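Local coordinates for haloacid dehalogenase domain protein hydrolase (Planctomyces limnophilus, PDB 4OVY) that probably acts as a metal-dependent hydrolase of the haloacid dehalogenase superfamily, perhaps a phosphatase, and carries a calcium ion in its presumed active site, at residues F41-T46 with E174-P179; Q182-S187 with R221-R226; T46-C49 with Y54-L57. All blocks are in the same frame, centred on the assembly; numbering follows the deposited sequence. Where two conformers were deposited one is given.

Overall arrangement
All three contacts lie within the haloacid dehalogenase-like range and are built around its mixed sheet. Contacts 1 and 3 are about 10 Å apart between centres, share Thr46 and touch directly, as Tyr176 packs on Leu47 and Trp48. Both start from the loop between strand 38-41 and helix 55-67; contact 1 joins it to helix 172-176, contact 3 to the start of helix 55-67. Contact 2 follows later in the chain, its centre about 14 Å from that of contact 1, and packs strand 183-195 against helix 215-223; contacts 1 and 2 touch through Ile178 and Val183. Contact 1 holds two of the calcium ligands and contact 3 lies next to it, whereas contact 2 belongs to the sheet-helix packing farther off.

Contact 1 of 3, residues F41-T46 with E174-P179; sequences FDNDGT and EVYGIP. With CA (calcium ion), chain J; EDO (1,2-ethanediol), chain H.
The Tyr176 ring and the Asn43 amide meet with their planes 83° apart, the two side chains crossing nearly at right angles. OD1 of Asn43 lies obliquely to the ring, 3.3 Å from Tyr176 CE2, and takes a weak hydrogen bond from the hydroxyl, with 2.7 Å between Tyr176 OH and Asn43 OD1. On one face of the ring, displaced toward the rim, is CG1 of Val175 from the same helix. Leu47 and Trp48 pack on Tyr176 from the loop, and Ile159 from strand 156-161.

Asn43 reaches the phenol because its CG stands anti to the backbone N (chi1 -173°), carrying the amide across to the end of helix 172-176.

The neighbours of Asn43 in sequence hold the metal. Calcium is bound by Asp42 OD2 at 2.3 Å and by the backbone oxygen Asp44 O at 2.5 Å, with Asn234 and two waters as the other ligands. The other carboxylate oxygen, Asp42 OD1, forms a salt bridge with Lys216 and accepts a weak bond from Asn43 N. Thr46 N binds Asn43 O, closing the turn. Asp42, Asp44 and Thr46 fit the DxDx(T/V) pattern of the haloacid dehalogenase superfamily, which probably marks the active site, at the end of a central parallel strand, where the calcium is bound.

Contact 2 of 3, residues Q182-S187 with R221-R226; sequences QVIGSS and RQVIGR. With EDO (1,2-ethanediol), chain D.
Ile184 points from its strand toward Val223, the two side chains meeting tip to tip, while Ile224 crosses Ile184 at about a right angle. The delta methyl does most of the work: Ile184 CD1 is 3.8 Å from Val223 CB and equally 3.8 Å from Ile224 CG1, so it sits against two consecutive residues, Val223 and Ile224. One carbon back, Ile184 CG1 lies 3.8 Å from Val223 CG1.

The rotamers explain this division. Ile184 has CG1 anti to its carbonyl carbon (chi1 -65°) and then runs extended (chi2 168°), which sends CD1 out to the helix and leaves CG2 on another branch, 3.4 Å from O1 of a bound 1,2-ethanediol. Val223 presents CG1, the branch opposite its backbone N (chi1 173°), beside the Ile184 chain. Ile224 brings its own CG1 and CD1 round to the same methyl.

The ethanediol, probably from the crystallisation liquor, is also gripped by polar groups of the strand: Gly185 N donates to its O1, and its O2 donates to Gly185 O at 2.6 Å. Ser187 OG donates to that same O2, also at 2.6 Å.

From helix 215-223, Arg221 forms salt bridges with Glu166 and Asp112 of the second subunit. Strand 183-195 pairs in parallel with strand 156-161, whose Val160 touches Ile184 and whose Phe158 touches Ile224. Ile224 also packs on Ile38 and Thr40 of strand 38-41, so Val223 and Ile224 together meet three neighbouring strands.

Contact 3 of 3, residues T46-C49 with Y54-L57; sequences TLWC and YVQL
This is a buried CH-pi and apolar contact, with a water bridge beside it, between the loop that follows strand 38-41 and the first turn of helix 55-67. Val55 CG2 stands over one face of the Trp48 six-membered ring, 3.9 Å from its centroid and 19° off the normal. CG2 is offset toward the rim, and CB and CG1 lie above and beyond the CZ2-CH2 edge: Val55 CB is 3.6 Å from Trp48 CZ2, and Val55 CG1 is 3.7 Å from Trp48 CH2. Trp48 CG lies between its own backbone N and carbonyl carbon (chi1 75°), a torsion that swings the indole off the loop and across the valine.

Trp48 comes two residues after Thr46, the last residue of a sequence that fits the DxDx(T/V) pattern of haloacid dehalogenase-like enzymes, and its NE1 donates to Asp44 OD1. The indole therefore joins that aspartate, whose backbone oxygen binds calcium, to the start of the helix. The Trp171 ring meets the indole with the planes inclined by about 30°, and Phe167 packs on Val55.

Tyr54 occupies the N-cap position. Backbone atoms connect the same segments through one water, which donates to Cys49 O at 3.0 Å and accepts from Val55 N at 2.9 Å. Val55 CG2 also comes within 3.7 Å of Cys49 O.

Contact 1 of 3, residues F41-T46 with E174-P179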
ATOM      1  N   PHE A  41      -8.539   6.210   9.248  1.00 16.87           N
ATOM      2  CA  PHE A  41      -8.889   6.020  10.649  1.00 18.30           C
ATOM      3  C   PHE A  41      -7.722   5.388  11.393  1.00 18.47           C
ATOM      4  O   PHE A  41      -7.140   4.411  10.928  1.00 17.35           O
ATOM      5  CB  PHE A  41     -10.067   5.045  10.779  1.00 19.79           C
ATOM      6  CG  PHE A  41     -11.355   5.557  10.202  1.00 19.57           C
ATOM      7  CD1 PHE A  41     -11.629   5.426   8.848  1.00 20.98           C
ATOM      8  CD2 PHE A  41     -12.308   6.145  11.019  1.00 21.73           C
ATOM      9  CE1 PHE A  41     -12.820   5.898   8.318  1.00 21.79           C
ATOM     10  CE2 PHE A  41     -13.501   6.620  10.491  1.00 24.45           C
ATOM     11  CZ  PHE A  41     -13.755   6.490   9.142  1.00 22.41           C
ATOM     12  N   ASP A  42      -7.410   5.904  12.574  1.00 18.83           N
ATOM     13  CA  ASP A  42      -6.657   5.110  13.535  1.00 19.71           C
ATOM     14  C   ASP A  42      -7.543   3.933  13.969  1.00 19.41           C
ATOM     15  O   ASP A  42      -8.770   3.967  13.778  1.00 18.88           O
ATOM     16  CB  ASP A  42      -6.263   5.962  14.737  1.00 22.51           C
ATOM     17  CG  ASP A  42      -5.153   5.343  15.568  1.00 28.17           C
ATOM     18  OD1 ASP A  42      -4.564   4.311  15.195  1.00 27.07           O
ATOM     19  OD2 ASP A  42      -4.859   5.916  16.621  1.00 41.59           O
ATOM     20  N   ASN A  43      -6.931   2.900  14.543  1.00 20.51           N
ATOM     21  CA  ASN A  43      -7.677   1.751  15.059  1.00 21.21           C
ATOM     22  C   ASN A  43      -7.855   1.822  16.581  1.00 20.20           C
ATOM     23  O   ASN A  43      -8.945   2.115  17.070  1.00 19.13           O
ATOM     24  CB  ASN A  43      -6.993   0.436  14.649  1.00 20.60           C
ATOM     25  CG  ASN A  43      -7.814  -0.795  15.020  1.00 21.69           C
ATOM     26  OD1 ASN A  43      -9.048  -0.771  14.991  1.00 21.50           O
ATOM     27  ND2 ASN A  43      -7.130  -1.876  15.368  1.00 20.53           N
ATOM     28  N   ASP A  44      -6.777   1.577  17.323  1.00 21.03           N
ATOM     29  CA  ASP A  44      -6.821   1.592  18.793  1.00 20.49           C
ATOM     30  C   ASP A  44      -7.396   2.918  19.295  1.00 19.43           C
ATOM     31  O   ASP A  44      -6.864   3.966  18.985  1.00 22.21           O
ATOM     32  CB  ASP A  44      -5.417   1.421  19.380  1.00 20.45           C
ATOM     33  CG  ASP A  44      -4.778   0.085  19.038  1.00 24.17           C
ATOM     34  OD1 ASP A  44      -5.491  -0.924  18.838  1.00 25.35           O
ATOM     35  OD2 ASP A  44      -3.534   0.045  18.987  1.00 30.67           O
ATOM     36  N   GLY A  45      -8.487   2.865  20.054  1.00 18.53           N
ATOM     37  CA  GLY A  45      -9.076   4.055  20.658  1.00 18.83           C
ATOM     38  C   GLY A  45      -9.945   4.883  19.728  1.00 18.30           C
ATOM     39  O   GLY A  45     -10.562   5.856  20.161  1.00 18.70           O
ATOM     40  N   THR A  46      -9.981   4.507  18.449  1.00 16.59           N
ATOM     41  CA  THR A  46     -10.749   5.224  17.441  1.00 17.99           C
ATOM     42  C   THR A  46     -11.879   4.330  16.911  1.00 19.70           C
ATOM     43  O   THR A  46     -13.028   4.765  16.851  1.00 20.34           O
ATOM     44  CB  THR A  46      -9.828   5.699  16.306  1.00 18.03           C
ATOM     45  OG1 THR A  46      -8.942   6.709  16.811  1.00 19.48           O
ATOM     46  CG2 THR A  46     -10.624   6.277  15.142  1.00 17.98           C
ATOM     47  N   GLU A 174     -13.650  -8.708   7.991  1.00 23.57           N
ATOM     48  CA  GLU A 174     -14.887  -9.192   8.613  1.00 26.01           C
ATOM     49  C   GLU A 174     -15.486  -8.167   9.573  1.00 23.74           C
ATOM     50  O   GLU A 174     -16.700  -7.967   9.599  1.00 25.79           O
ATOM     51  CB  GLU A 174     -14.644 -10.493   9.376  1.00 31.91           C
ATOM     52  CG  GLU A 174     -15.907 -11.111   9.976  1.00 39.61           C
ATOM     53  CD  GLU A 174     -15.637 -12.017  11.176  1.00 53.33           C
ATOM     54  OE1 GLU A 174     -14.497 -12.523  11.322  1.00 64.07           O
ATOM     55  OE2 GLU A 174     -16.574 -12.227  11.983  1.00 71.75           O
ATOM     56  N   VAL A 175     -14.633  -7.534  10.371  1.00 20.47           N
ATOM     57  CA  VAL A 175     -15.092  -6.709  11.487  1.00 21.00           C
ATOM     58  C   VAL A 175     -15.429  -5.286  11.054  1.00 19.77           C
ATOM     59  O   VAL A 175     -16.475  -4.759  11.440  1.00 21.18           O
ATOM     60  CB  VAL A 175     -14.052  -6.703  12.632  1.00 22.31           C
ATOM     61  CG1 VAL A 175     -14.439  -5.720  13.727  1.00 23.09           C
ATOM     62  CG2 VAL A 175     -13.901  -8.110  13.208  1.00 21.86           C
ATOM     63  N   TYR A 176     -14.550  -4.677  10.259  1.00 19.55           N
ATOM     64  CA  TYR A 176     -14.702  -3.279   9.826  1.00 19.10           C
ATOM     65  C   TYR A 176     -15.108  -3.112   8.366  1.00 19.19           C
ATOM     66  O   TYR A 176     -15.430  -1.996   7.945  1.00 19.70           O
ATOM     67  CB  TYR A 176     -13.377  -2.515  10.010  1.00 18.26           C
ATOM     68  CG  TYR A 176     -12.885  -2.388  11.431  1.00 19.11           C
ATOM     69  CD1 TYR A 176     -13.740  -2.011  12.462  1.00 19.05           C
ATOM     70  CD2 TYR A 176     -11.541  -2.600  11.742  1.00 19.45           C
ATOM     71  CE1 TYR A 176     -13.279  -1.871  13.762  1.00 20.26           C
ATOM     72  CE2 TYR A 176     -11.072  -2.463  13.041  1.00 19.21           C
ATOM     73  CZ  TYR A 176     -11.941  -2.098  14.046  1.00 19.59           C
ATOM     74  OH  TYR A 176     -11.484  -1.954  15.333  1.00 19.93           O
ATOM     75  N   GLY A 177     -15.061  -4.188   7.584  1.00 19.13           N
ATOM     76  CA  GLY A 177     -15.281  -4.089   6.142  1.00 20.35           C
ATOM     77  C   GLY A 177     -14.090  -3.509   5.402  1.00 21.23           C
ATOM     78  O   GLY A 177     -14.230  -3.026   4.287  1.00 22.37           O
ATOM     79  N   ILE A 178     -12.909  -3.569   6.016  1.00 20.07           N
ATOM     80  CA  ILE A 178     -11.715  -2.982   5.437  1.00 18.60           C
ATOM     81  C   ILE A 178     -10.761  -4.097   5.022  1.00 18.57           C
ATOM     82  O   ILE A 178     -10.266  -4.843   5.884  1.00 20.05           O
ATOM     83  CB  ILE A 178     -11.038  -2.028   6.439  1.00 18.93           C
ATOM     84  CG1 ILE A 178     -11.990  -0.869   6.765  1.00 19.64           C
ATOM     85  CG2 ILE A 178      -9.719  -1.515   5.875  1.00 18.79           C
ATOM     86  CD1 ILE A 178     -11.510   0.045   7.877  1.00 20.88           C
ATOM     87  N   PRO A 179     -10.503  -4.228   3.706  1.00 17.53           N
ATOM     88  CA  PRO A 179      -9.643  -5.298   3.215  1.00 18.90           C
ATOM     89  C   PRO A 179      -8.170  -5.037   3.522  1.00 18.19           C
ATOM     90  O   PRO A 179      -7.800  -3.905   3.801  1.00 17.99           O
ATOM     91  CB  PRO A 179      -9.880  -5.258   1.710  1.00 19.91           C
ATOM     92  CG  PRO A 179     -10.129  -3.819   1.426  1.00 20.10           C
ATOM     93  CD  PRO A 179     -10.884  -3.305   2.618  1.00 19.69           C
TER
HETATM   94 CA    CA J 409      -5.124   5.706  18.907  1.00 55.54          CA
HETATM   95  C1  EDO H 407      -0.682   1.234  19.064  1.00 45.13           C
HETATM   96  O1  EDO H 407      -1.856   1.958  18.661  1.00 39.85           O
HETATM   97  C2  EDO H 407       0.440   2.203  19.418  1.00 47.62           C
HETATM   98  O2  EDO H 407       0.482   3.274  18.466  1.00 49.82           O
HETATM   99  O   HOH W   1      -2.998   7.210  17.831  1.00 53.20           O
HETATM  100  O   HOH W   2      -4.037   5.197  20.615  1.00 35.48           O

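Contact 2 of 3, residues Q182-S187 with R221-R226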
ATOM      1  N   GLN A 182      -6.058  -2.034   2.402  1.00 17.04           N
ATOM      2  CA  GLN A 182      -6.420  -0.726   2.936  1.00 17.72           C
ATOM      3  C   GLN A 182      -6.107  -0.605   4.424  1.00 17.35           C
ATOM      4  O   GLN A 182      -6.662   0.248   5.122  1.00 16.80           O
ATOM      5  CB  GLN A 182      -7.898  -0.434   2.650  1.00 18.23           C
ATOM      6  CG  GLN A 182      -8.124  -0.216   1.169  1.00 19.53           C
ATOM      7  CD  GLN A 182      -9.566   0.015   0.769  1.00 19.85           C
ATOM      8  OE1 GLN A 182     -10.422   0.429   1.562  1.00 21.74           O
ATOM      9  NE2 GLN A 182      -9.830  -0.225  -0.480  1.00 20.77           N
ATOM     10  N   VAL A 183      -5.215  -1.471   4.900  1.00 17.62           N
ATOM     11  CA  VAL A 183      -4.725  -1.412   6.268  1.00 17.28           C
ATOM     12  C   VAL A 183      -3.263  -0.979   6.193  1.00 17.32           C
ATOM     13  O   VAL A 183      -2.467  -1.583   5.476  1.00 17.44           O
ATOM     14  CB  VAL A 183      -4.828  -2.770   6.984  1.00 19.52           C
ATOM     15  CG1 VAL A 183      -4.250  -2.668   8.398  1.00 19.07           C
ATOM     16  CG2 VAL A 183      -6.275  -3.250   7.025  1.00 21.08           C
ATOM     17  N   ILE A 184      -2.938   0.091   6.905  1.00 16.94           N
ATOM     18  CA  ILE A 184      -1.580   0.603   6.994  1.00 16.81           C
ATOM     19  C   ILE A 184      -1.193   0.543   8.460  1.00 18.21           C
ATOM     20  O   ILE A 184      -1.959   0.959   9.334  1.00 17.17           O
ATOM     21  CB  ILE A 184      -1.497   2.049   6.471  1.00 18.17           C
ATOM     22  CG1 ILE A 184      -1.810   2.083   4.976  1.00 18.54           C
ATOM     23  CG2 ILE A 184      -0.125   2.659   6.719  1.00 20.33           C
ATOM     24  CD1 ILE A 184      -2.043   3.481   4.437  1.00 21.27           C
ATOM     25  N   GLY A 185      -0.013   0.004   8.731  1.00 19.86           N
ATOM     26  CA  GLY A 185       0.427  -0.180  10.099  1.00 19.90           C
ATOM     27  C   GLY A 185       1.933  -0.295  10.205  1.00 20.53           C
ATOM     28  O   GLY A 185       2.662  -0.087   9.230  1.00 17.69           O
ATOM     29  N   SER A 186       2.397  -0.623  11.397  1.00 19.44           N
ATOM     30  CA  SER A 186       3.820  -0.881  11.603  1.00 20.00           C
ATOM     31  C   SER A 186       4.137  -2.292  11.111  1.00 19.07           C
ATOM     32  O   SER A 186       3.262  -3.155  11.081  1.00 19.30           O
ATOM     33  CB  SER A 186       4.187  -0.733  13.076  1.00 20.47           C
ATOM     34  OG  SER A 186       3.982   0.595  13.520  1.00 21.15           O
ATOM     35  N   SER A 187       5.385  -2.529  10.732  1.00 19.69           N
ATOM     36  CA  SER A 187       5.758  -3.808  10.134  1.00 19.26           C
ATOM     37  C   SER A 187       7.226  -4.183  10.367  1.00 19.99           C
ATOM     38  O   SER A 187       8.068  -3.329  10.657  1.00 18.79           O
ATOM     39  CB  SER A 187       5.461  -3.781   8.625  1.00 21.59           C
ATOM     40  OG  SER A 187       6.156  -2.721   7.973  1.00 22.45           O
ATOM     41  N   ARG A 221       1.259   8.655   2.521  1.00 18.13           N
ATOM     42  CA  ARG A 221       1.740   9.113   1.227  1.00 18.87           C
ATOM     43  C   ARG A 221       2.431   8.001   0.430  1.00 18.45           C
ATOM     44  O   ARG A 221       2.254   7.916  -0.790  1.00 18.57           O
ATOM     45  CB  ARG A 221       2.658  10.329   1.376  1.00 19.80           C
ATOM     46  CG  ARG A 221       3.112  10.922   0.049  1.00 19.05           C
ATOM     47  CD  ARG A 221       1.949  11.371  -0.834  1.00 19.74           C
ATOM     48  NE  ARG A 221       2.398  11.868  -2.129  1.00 19.53           N
ATOM     49  CZ  ARG A 221       2.828  11.108  -3.137  1.00 21.28           C
ATOM     50  NH1 ARG A 221       2.878   9.778  -3.031  1.00 22.05           N
ATOM     51  NH2 ARG A 221       3.220  11.684  -4.262  1.00 22.11           N
ATOM     52  N   GLN A 222       3.197   7.145   1.110  1.00 18.32           N
ATOM     53  CA  GLN A 222       3.869   6.031   0.439  1.00 19.31           C
ATOM     54  C   GLN A 222       2.871   4.986  -0.081  1.00 16.71           C
ATOM     55  O   GLN A 222       2.944   4.577  -1.239  1.00 19.44           O
ATOM     56  CB  GLN A 222       4.880   5.349   1.368  1.00 20.40           C
ATOM     57  CG  GLN A 222       6.067   6.223   1.763  1.00 22.94           C
ATOM     58  CD  GLN A 222       7.152   6.283   0.707  1.00 25.08           C
ATOM     59  OE1 GLN A 222       6.885   6.167  -0.490  1.00 25.15           O
ATOM     60  NE2 GLN A 222       8.391   6.463   1.150  1.00 25.46           N
ATOM     61  N   VAL A 223       1.943   4.560   0.771  1.00 15.66           N
ATOM     62  CA  VAL A 223       1.027   3.467   0.419  1.00 16.98           C
ATOM     63  C   VAL A 223      -0.152   3.938  -0.451  1.00 17.49           C
ATOM     64  O   VAL A 223      -0.472   3.315  -1.472  1.00 17.60           O
ATOM     65  CB  VAL A 223       0.492   2.777   1.683  1.00 18.11           C
ATOM     66  CG1 VAL A 223      -0.599   1.755   1.345  1.00 17.68           C
ATOM     67  CG2 VAL A 223       1.635   2.107   2.440  1.00 19.78           C
ATOM     68  N   ILE A 224      -0.806   5.018  -0.042  1.00 17.90           N
ATOM     69  CA  ILE A 224      -2.005   5.498  -0.754  1.00 18.26           C
ATOM     70  C   ILE A 224      -1.651   6.391  -1.945  1.00 19.88           C
ATOM     71  O   ILE A 224      -2.334   6.364  -2.977  1.00 19.14           O
ATOM     72  CB  ILE A 224      -2.973   6.244   0.189  1.00 19.12           C
ATOM     73  CG1 ILE A 224      -3.253   5.401   1.445  1.00 20.45           C
ATOM     74  CG2 ILE A 224      -4.270   6.587  -0.537  1.00 20.90           C
ATOM     75  CD1 ILE A 224      -4.290   5.979   2.384  1.00 19.76           C
ATOM     76  N   GLY A 225      -0.588   7.180  -1.804  1.00 18.79           N
ATOM     77  CA  GLY A 225      -0.183   8.115  -2.843  1.00 20.74           C
ATOM     78  C   GLY A 225      -1.091   9.318  -2.978  1.00 21.43           C
ATOM     79  O   GLY A 225      -1.069   9.994  -4.006  1.00 22.78           O
ATOM     80  N   ARG A 226      -1.887   9.583  -1.946  1.00 20.37           N
ATOM     81  CA  ARG A 226      -2.886  10.656  -1.972  1.00 22.52           C
ATOM     82  C   ARG A 226      -2.988  11.278  -0.582  1.00 19.68           C
ATOM     83  O   ARG A 226      -2.822  10.595   0.408  1.00 21.00           O
ATOM     84  CB  ARG A 226      -4.282  10.101  -2.333  1.00 24.62           C
ATOM     85  CG  ARG A 226      -4.457   9.447  -3.706  1.00 29.75           C
ATOM     86  CD  ARG A 226      -5.861   8.835  -3.826  1.00 31.28           C
ATOM     87  NE  ARG A 226      -6.208   8.256  -5.138  1.00 29.55           N
ATOM     88  CZ  ARG A 226      -6.500   8.962  -6.231  1.00 33.47           C
ATOM     89  NH1 ARG A 226      -6.824   8.337  -7.362  1.00 37.90           N
ATOM     90  NH2 ARG A 226      -6.464  10.294  -6.211  1.00 33.20           N
TER
HETATM   91  C1  EDO D 403       3.032   0.693   6.202  1.00 26.31           C
HETATM   92  O1  EDO D 403       1.843  -0.110   6.217  1.00 23.65           O
HETATM   93  C2  EDO D 403       4.292  -0.176   6.239  1.00 26.06           C
HETATM   94  O2  EDO D 403       4.325  -1.010   7.401  1.00 24.07           O

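Contact 3 of 3, residues T46-C49 with Y54-L57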
ATOM      1  N   THR A  46      -9.981   4.507  18.449  1.00 16.59           N
ATOM      2  CA  THR A  46     -10.749   5.224  17.441  1.00 17.99           C
ATOM      3  C   THR A  46     -11.879   4.330  16.911  1.00 19.70           C
ATOM      4  O   THR A  46     -13.028   4.765  16.851  1.00 20.34           O
ATOM      5  CB  THR A  46      -9.828   5.699  16.306  1.00 18.03           C
ATOM      6  OG1 THR A  46      -8.942   6.709  16.811  1.00 19.48           O
ATOM      7  CG2 THR A  46     -10.624   6.277  15.142  1.00 17.98           C
ATOM      8  N   LEU A  47     -11.544   3.098  16.527  1.00 19.31           N
ATOM      9  CA  LEU A  47     -12.519   2.106  16.059  1.00 19.25           C
ATOM     10  C   LEU A  47     -12.871   1.064  17.123  1.00 19.50           C
ATOM     11  O   LEU A  47     -13.933   0.440  17.055  1.00 19.65           O
ATOM     12  CB  LEU A  47     -11.985   1.386  14.818  1.00 19.66           C
ATOM     13  CG  LEU A  47     -11.769   2.232  13.561  1.00 19.81           C
ATOM     14  CD1 LEU A  47     -11.241   1.393  12.410  1.00 18.83           C
ATOM     15  CD2 LEU A  47     -13.064   2.924  13.146  1.00 20.09           C
ATOM     16  N   TRP A  48     -11.970   0.842  18.078  1.00 19.28           N
ATOM     17  CA  TRP A  48     -12.202  -0.129  19.138  1.00 20.04           C
ATOM     18  C   TRP A  48     -11.445   0.227  20.413  1.00 19.58           C
ATOM     19  O   TRP A  48     -10.631   1.147  20.429  1.00 19.34           O
ATOM     20  CB  TRP A  48     -11.866  -1.547  18.658  1.00 19.39           C
ATOM     21  CG  TRP A  48     -10.409  -1.900  18.550  1.00 19.80           C
ATOM     22  CD1 TRP A  48      -9.343  -1.043  18.493  1.00 19.05           C
ATOM     23  CD2 TRP A  48      -9.863  -3.221  18.443  1.00 19.90           C
ATOM     24  NE1 TRP A  48      -8.175  -1.753  18.376  1.00 20.20           N
ATOM     25  CE2 TRP A  48      -8.466  -3.089  18.336  1.00 19.49           C
ATOM     26  CE3 TRP A  48     -10.422  -4.503  18.421  1.00 19.96           C
ATOM     27  CZ2 TRP A  48      -7.624  -4.186  18.220  1.00 20.92           C
ATOM     28  CZ3 TRP A  48      -9.576  -5.594  18.307  1.00 20.39           C
ATOM     29  CH2 TRP A  48      -8.196  -5.428  18.213  1.00 20.79           C
ATOM     30  N   CYS A  49     -11.711  -0.528  21.467  0.50 18.64           N
ATOM     31  CA  CYS A  49     -11.213  -0.223  22.797  0.50 18.79           C
ATOM     32  C   CYS A  49      -9.706  -0.483  22.950  0.50 19.14           C
ATOM     33  O   CYS A  49      -9.197  -1.480  22.448  0.50 19.67           O
ATOM     34  CB  CYS A  49     -11.998  -1.067  23.791  0.50 18.52           C
ATOM     35  SG  CYS A  49     -11.666  -0.678  25.505  0.50 17.21           S
ATOM     36  N   TYR A  54      -3.383  -1.559  24.793  1.00 21.49           N
ATOM     37  CA  TYR A  54      -3.540  -1.850  23.370  1.00 21.01           C
ATOM     38  C   TYR A  54      -3.761  -3.348  23.242  1.00 20.66           C
ATOM     39  O   TYR A  54      -3.085  -4.138  23.920  1.00 21.46           O
ATOM     40  CB  TYR A  54      -2.304  -1.413  22.568  1.00 22.31           C
ATOM     41  CG  TYR A  54      -1.928   0.054  22.722  1.00 22.61           C
ATOM     42  CD1 TYR A  54      -2.886   1.058  22.583  1.00 23.10           C
ATOM     43  CD2 TYR A  54      -0.611   0.440  22.986  1.00 24.17           C
ATOM     44  CE1 TYR A  54      -2.550   2.394  22.715  1.00 25.97           C
ATOM     45  CE2 TYR A  54      -0.268   1.779  23.112  1.00 25.59           C
ATOM     46  CZ  TYR A  54      -1.244   2.755  22.979  1.00 27.36           C
ATOM     47  OH  TYR A  54      -0.928   4.096  23.111  1.00 28.74           O
ATOM     48  N   VAL A  55      -4.708  -3.753  22.398  1.00 20.16           N
ATOM     49  CA  VAL A  55      -5.033  -5.170  22.279  1.00 20.53           C
ATOM     50  C   VAL A  55      -3.816  -5.983  21.826  1.00 19.54           C
ATOM     51  O   VAL A  55      -3.619  -7.104  22.288  1.00 19.72           O
ATOM     52  CB  VAL A  55      -6.226  -5.418  21.329  1.00 21.42           C
ATOM     53  CG1 VAL A  55      -6.454  -6.910  21.126  1.00 21.19           C
ATOM     54  CG2 VAL A  55      -7.490  -4.771  21.892  1.00 21.69           C
ATOM     55  N   GLN A  56      -3.002  -5.425  20.930  1.00 20.92           N
ATOM     56  CA  GLN A  56      -1.792  -6.121  20.507  1.00 21.35           C
ATOM     57  C   GLN A  56      -0.802  -6.309  21.661  1.00 20.83           C
ATOM     58  O   GLN A  56      -0.051  -7.278  21.660  1.00 20.31           O
ATOM     59  CB  GLN A  56      -1.113  -5.438  19.324  1.00 21.53           C
ATOM     60  CG  GLN A  56       0.035  -6.255  18.743  1.00 22.05           C
ATOM     61  CD  GLN A  56       0.684  -5.603  17.548  1.00 21.72           C
ATOM     62  OE1 GLN A  56       0.095  -4.746  16.901  1.00 24.95           O
ATOM     63  NE2 GLN A  56       1.902  -6.018  17.241  1.00 23.78           N
ATOM     64  N   LEU A  57      -0.798  -5.400  22.632  1.00 21.18           N
ATOM     65  CA  LEU A  57       0.050  -5.585  23.818  1.00 22.45           C
ATOM     66  C   LEU A  57      -0.448  -6.770  24.652  1.00 23.39           C
ATOM     67  O   LEU A  57       0.363  -7.576  25.135  1.00 20.41           O
ATOM     68  CB  LEU A  57       0.151  -4.296  24.643  1.00 24.32           C
ATOM     69  CG  LEU A  57       1.141  -4.316  25.815  1.00 25.00           C
ATOM     70  CD1 LEU A  57       2.536  -4.743  25.374  1.00 25.93           C
ATOM     71  CD2 LEU A  57       1.178  -2.952  26.490  1.00 28.94           C
TER
HETATM   72  O   HOH W   3      -6.421  -1.596  21.367  1.00 19.50           O